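PDB 6EOA: phosphopantothenoylcysteine decarboxylase from Cryptococcus neoformans, which binds FMN and probably carries out the decarboxylation of phosphopantothenoylcysteine in coenzyme A biosynthesis. Local coordinates for residues 126-131 with 160-165; 78-81 with 86-89. All blocks are in the same frame, centred on the assembly; numbering follows the deposited sequence.

In the fold
The two contacts follow one another in series along the chain. Contact 2 comes first and spans helix 79-89 from its N-cap residue onward: residues 78-81 meet 86-89 across four intervening helical residues, in the unit that links strand 63-69 to strand 105-106. Contact 1 closes a longer loop of 28 residues, which holds strand 133-139 and helix 141-149, and brings the end of helix 123-130 against the end of helix 155-162. The nearest atoms of contact 1 and contact 2 are about 12 Å apart, so they do not touch. Contact 2 is local to one helix, whereas contact 1 joins two helices near the FMN and a second subunit.

Contact 1: residues 126-131 with 160-165; sequences ELRRWA and LRALGP
Arg-128 sets the aliphatic part of its side chain against the carbonyl oxygen of Ala-162 and the isobutyl end of Leu-163. Its CD comes closest, 3.0 Å from Ala-162 O, a tight carbon-oxygen approach; Arg-128 CD also stands 4.4 Å from Ala-162 CB. One carbon nearer the backbone, Arg-128 CG rests 3.8 Å from Leu-163 CD2, and the two side chains run past each other in opposite directions. The CB of Leu-163 points away from residues 126-131, but its CD2 branch returns to touch Arg-128. Chi1 of 168° sets Arg-128 CG opposite the backbone N and sends the chain across the gap; a bend at chi3, 82°, then turns the guanidinium so that it lies beyond the oxygen of Ala-162, with NH1 the nearest of its nitrogens. Ala-162 O lies near the guanidinium plane at its edge, with Arg-128 NH1 3.7 Å from this oxygen, a separation that suggests electrostatic attraction rather than a hydrogen bond. The carbonyl end of helix 155-162 would probably attract the positive side chain. The backbones are closest where Arg-128 CA and Leu-163 CA are 5.7 Å apart.

In the flavoprotein fold, a parallel sheet flanked by helices, 123-130 and 155-162 pack on one face: Trp-130 touches Val-38 and Leu-160 touches Ile-40, alternate residues of the central strand 35-41. Leu-163 also touches Val-134 on the adjoining strand. The Ala-162 side chain is about 8 Å from a bound FMN, and a second subunit closes over this region, with its Asn-176 against Arg-128 and its Met-179 against Ala-162.

Contact 2: residues 78-81 with 86-89; sequences SQED and VRSA
Helix 79-89, the helical part of the beta-alpha-beta unit between strands 63-69 and 105-106, carries a salt bridge that spans seven residues, about two turns, from Glu-80 to Arg-87. Glu-80 OE2 lies 3.5 Å from Arg-87 NH2. The N-H points almost straight at the oxygen, at an angle of 173°, yet at this length the hydrogen bond is weak. Glu-80 OE2 sits at the edge of the guanidinium and in its plane, with Arg-87 NH1 farther off at 4.2 Å, so the approach uses one nitrogen and is not a two-pronged grip. The carboxylate and guanidinium planes are turned 30° from each other. Although the CB of Glu-80 points away from residues 86-89, a bend at chi2, 50°, folds the carboxylate back within reach; Arg-87 meets it with a chain extended from CG to NE, also touching Phe-101.

The helix start is fixed separately by a capping box. Ser-78 N donates to Asp-81 OD2 at 2.9 Å, from above the carboxylate plane, while Asp-81 N returns a weak bond to Ser-78 OG at 3.3 Å. Beside it, the amide of Gln-79 ties this first turn to the edge of the sheet, bonding Val-103 O and Val-105 N.

Glu-80 OE2 also lies close to the carboxylate oxygen OD2 of Asp-83, so the positive charge of Arg-87 probably offsets mutual repulsion between the two acids, and the length of the bond is consistent with a mainly electrostatic attraction.

Contact 1: residues 126-131 with 160-165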
loop_
_atom_site.group_PDB
_atom_site.type_symbol
_atom_site.label_atom_id
_atom_site.label_comp_id
_atom_site.label_asym_id
_atom_site.label_seq_id
_atom_site.Cartn_x
_atom_site.Cartn_y
_atom_site.Cartn_z
ATOM N N GLU A 126 -8.607 -8.281 19.480
ATOM C CA GLU A 126 -9.304 -7.824 20.680
ATOM C C GLU A 126 -10.403 -6.818 20.342
ATOM O O GLU A 126 -11.484 -6.841 20.932
ATOM C CB GLU A 126 -8.320 -7.200 21.670
ATOM C CG GLU A 126 -7.179 -8.114 22.089
ATOM C CD GLU A 126 -7.652 -9.346 22.839
ATOM O OE1 GLU A 126 -7.595 -9.338 24.089
ATOM O OE2 GLU A 126 -8.068 -10.326 22.183
ATOM N N LEU A 127 -10.119 -5.936 19.388
ATOM C CA LEU A 127 -11.074 -4.911 18.982
ATOM C C LEU A 127 -12.253 -5.513 18.223
ATOM O O LEU A 127 -13.388 -5.053 18.359
ATOM C CB LEU A 127 -10.380 -3.845 18.129
ATOM C CG LEU A 127 -9.558 -2.810 18.899
ATOM C CD1 LEU A 127 -8.663 -2.024 17.962
ATOM C CD2 LEU A 127 -10.480 -1.867 19.669
ATOM N N ARG A 128 -11.981 -6.544 17.425
ATOM C CA ARG A 128 -13.034 -7.238 16.690
ATOM C C ARG A 128 -14.024 -7.912 17.634
ATOM O O ARG A 128 -15.235 -7.865 17.418
ATOM C CB ARG A 128 -12.442 -8.283 15.751
ATOM C CG ARG A 128 -13.488 -9.227 15.188
ATOM C CD ARG A 128 -12.886 -10.559 14.822
ATOM N NE ARG A 128 -12.737 -11.458 15.959
ATOM C CZ ARG A 128 -12.005 -12.566 15.928
ATOM N NH1 ARG A 128 -11.354 -12.893 14.818
ATOM N NH2 ARG A 128 -11.918 -13.343 17.002
ATOM N N ARG A 129 -13.494 -8.552 18.672
ATOM C CA ARG A 129 -14.318 -9.226 19.671
ATOM C C ARG A 129 -15.190 -8.227 20.421
ATOM O O ARG A 129 -16.384 -8.450 20.628
ATOM C CB ARG A 129 -13.437 -9.995 20.657
ATOM C CG ARG A 129 -12.618 -11.106 20.020
ATOM C CD ARG A 129 -11.716 -11.797 21.036
ATOM N NE ARG A 129 -11.020 -12.944 20.457
ATOM C CZ ARG A 129 -9.877 -13.440 20.924
ATOM N NH1 ARG A 129 -9.292 -12.884 21.977
ATOM N NH2 ARG A 129 -9.314 -14.488 20.334
ATOM N N TRP A 130 -14.565 -7.121 20.812
ATOM C CA TRP A 130 -15.196 -6.058 21.583
ATOM C C TRP A 130 -16.354 -5.388 20.843
ATOM O O TRP A 130 -17.438 -5.203 21.402
ATOM C CB TRP A 130 -14.134 -5.010 21.951
ATOM C CG TRP A 130 -14.591 -3.936 22.893
ATOM C CD1 TRP A 130 -14.603 -3.994 24.255
ATOM C CD2 TRP A 130 -15.073 -2.630 22.543
ATOM N NE1 TRP A 130 -15.076 -2.813 24.776
ATOM C CE2 TRP A 130 -15.371 -1.959 23.745
ATOM C CE3 TRP A 130 -15.288 -1.969 21.330
ATOM C CZ2 TRP A 130 -15.873 -0.659 23.771
ATOM C CZ3 TRP A 130 -15.787 -0.677 21.357
ATOM C CH2 TRP A 130 -16.072 -0.036 22.568
ATOM N N ALA A 131 -16.113 -5.032 19.583
ATOM C CA ALA A 131 -17.038 -4.210 18.800
ATOM C C ALA A 131 -18.399 -4.859 18.537
ATOM O O ALA A 131 -18.486 -6.022 18.138
ATOM C CB ALA A 131 -16.391 -3.837 17.476
ATOM N N LEU A 160 -10.920 -4.529 10.131
ATOM C CA LEU A 160 -12.021 -4.740 9.193
ATOM C C LEU A 160 -11.934 -6.105 8.516
ATOM O O LEU A 160 -12.944 -6.787 8.350
ATOM C CB LEU A 160 -12.040 -3.629 8.141
ATOM C CG LEU A 160 -12.562 -2.277 8.633
ATOM C CD1 LEU A 160 -12.094 -1.150 7.729
ATOM C CD2 LEU A 160 -14.077 -2.296 8.721
ATOM N N ARG A 161 -10.721 -6.502 8.140
ATOM C CA ARG A 161 -10.502 -7.781 7.470
ATOM C C ARG A 161 -10.793 -8.955 8.400
ATOM O O ARG A 161 -11.202 -10.022 7.950
ATOM C CB ARG A 161 -9.066 -7.871 6.952
ATOM C CG ARG A 161 -8.800 -9.044 6.016
ATOM C CD ARG A 161 -9.483 -8.847 4.664
ATOM N NE ARG A 161 -8.609 -9.217 3.551
ATOM C CZ ARG A 161 -8.378 -10.467 3.170
ATOM N NH1 ARG A 161 -8.956 -11.471 3.814
ATOM N NH2 ARG A 161 -7.569 -10.716 2.148
ATOM N N ALA A 162 -10.587 -8.749 9.697
ATOM C CA ALA A 162 -10.726 -9.823 10.677
ATOM C C ALA A 162 -12.142 -9.952 11.228
ATOM O O ALA A 162 -12.443 -10.918 11.924
ATOM C CB ALA A 162 -9.748 -9.618 11.822
ATOM N N LEU A 163 -13.006 -8.989 10.920
ATOM C CA LEU A 163 -14.369 -8.991 11.452
ATOM C C LEU A 163 -15.148 -10.258 11.113
ATOM O O LEU A 163 -14.883 -10.915 10.108
ATOM C CB LEU A 163 -15.151 -7.783 10.936
ATOM C CG LEU A 163 -14.850 -6.424 11.556
ATOM C CD1 LEU A 163 -15.800 -5.397 10.988
ATOM C CD2 LEU A 163 -14.963 -6.482 13.069
ATOM N N GLY A 164 -16.106 -10.594 11.970
ATOM C CA GLY A 164 -17.073 -11.631 11.665
ATOM C C GLY A 164 -18.332 -10.974 11.134
ATOM O O GLY A 164 -18.566 -9.792 11.395
ATOM N N PRO A 165 -19.160 -11.732 10.394
ATOM C CA PRO A 165 -20.389 -11.181 9.810
ATOM C C PRO A 165 -21.389 -10.767 10.887
ATOM O O PRO A 165 -22.401 -10.128 10.592
ATOM C CB PRO A 165 -20.934 -12.341 8.972
ATOM C CG PRO A 165 -20.374 -13.563 9.612
ATOM C CD PRO A 165 -19.016 -13.173 10.125
#

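Contact 2: residues 78-81 with 86-89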
loop_
_atom_site.group_PDB
_atom_site.type_symbol
_atom_site.label_atom_id
_atom_site.label_comp_id
_atom_site.label_asym_id
_atom_site.label_seq_id
_atom_site.Cartn_x
_atom_site.Cartn_y
_atom_site.Cartn_z
ATOM N N SER A 78 -5.891 15.286 17.625
ATOM C CA SER A 78 -5.036 14.645 18.617
ATOM C C SER A 78 -5.858 13.982 19.718
ATOM O O SER A 78 -7.080 14.131 19.773
ATOM C CB SER A 78 -4.081 15.666 19.232
ATOM O OG SER A 78 -4.805 16.653 19.947
ATOM N N GLN A 79 -5.179 13.254 20.598
ATOM C CA GLN A 79 -5.837 12.610 21.726
ATOM C C GLN A 79 -6.454 13.657 22.644
ATOM O O GLN A 79 -7.515 13.448 23.231
ATOM C CB GLN A 79 -4.845 11.740 22.502
ATOM C CG GLN A 79 -5.400 11.154 23.787
ATOM C CD GLN A 79 -6.427 10.076 23.530
ATOM O OE1 GLN A 79 -6.157 9.102 22.826
ATOM N NE2 GLN A 79 -7.616 10.243 24.096
ATOM N N GLU A 80 -5.787 14.799 22.746
ATOM C CA GLU A 80 -6.233 15.835 23.659
ATOM C C GLU A 80 -7.443 16.577 23.107
ATOM O O GLU A 80 -8.257 17.094 23.872
ATOM C CB GLU A 80 -5.095 16.806 23.964
ATOM C CG GLU A 80 -5.034 17.204 25.434
ATOM C CD GLU A 80 -5.067 15.999 26.367
ATOM O OE1 GLU A 80 -4.396 14.982 26.073
ATOM O OE2 GLU A 80 -5.777 16.069 27.392
ATOM N N ASP A 81 -7.567 16.618 21.783
ATOM C CA ASP A 81 -8.776 17.141 21.154
ATOM C C ASP A 81 -9.969 16.306 21.601
ATOM O O ASP A 81 -11.018 16.842 21.960
ATOM C CB ASP A 81 -8.660 17.129 19.625
ATOM C CG ASP A 81 -7.662 18.149 19.102
ATOM O OD1 ASP A 81 -7.446 19.179 19.777
ATOM O OD2 ASP A 81 -7.089 17.916 18.017
ATOM N N VAL A 86 -14.553 15.419 25.190
ATOM C CA VAL A 86 -15.283 14.636 26.181
ATOM C C VAL A 86 -15.691 15.517 27.363
ATOM O O VAL A 86 -16.845 15.490 27.803
ATOM C CB VAL A 86 -14.447 13.438 26.682
ATOM C CG1 VAL A 86 -15.099 12.801 27.894
ATOM C CG2 VAL A 86 -14.264 12.415 25.565
ATOM N N ARG A 87 -14.747 16.308 27.867
ATOM C CA ARG A 87 -15.031 17.230 28.965
ATOM C C ARG A 87 -16.118 18.225 28.588
ATOM O O ARG A 87 -16.987 18.550 29.396
ATOM C CB ARG A 87 -13.772 17.988 29.381
ATOM C CG ARG A 87 -12.648 17.113 29.886
ATOM C CD ARG A 87 -11.481 17.967 30.338
ATOM N NE ARG A 87 -10.272 17.170 30.488
ATOM C CZ ARG A 87 -9.287 17.143 29.599
ATOM N NH1 ARG A 87 -9.365 17.878 28.497
ATOM N NH2 ARG A 87 -8.224 16.384 29.813
ATOM N N SER A 88 -16.052 18.710 27.354
ATOM C CA SER A 88 -17.033 19.658 26.845
ATOM C C SER A 88 -18.434 19.055 26.850
ATOM O O SER A 88 -19.399 19.706 27.249
ATOM C CB SER A 88 -16.652 20.105 25.434
ATOM O OG SER A 88 -17.620 20.985 24.901
ATOM N N ALA A 89 -18.535 17.804 26.412
ATOM C CA ALA A 89 -19.818 17.116 26.338
ATOM C C ALA A 89 -20.326 16.707 27.720
ATOM O O ALA A 89 -21.534 16.635 27.944
ATOM C CB ALA A 89 -19.709 15.897 25.437
#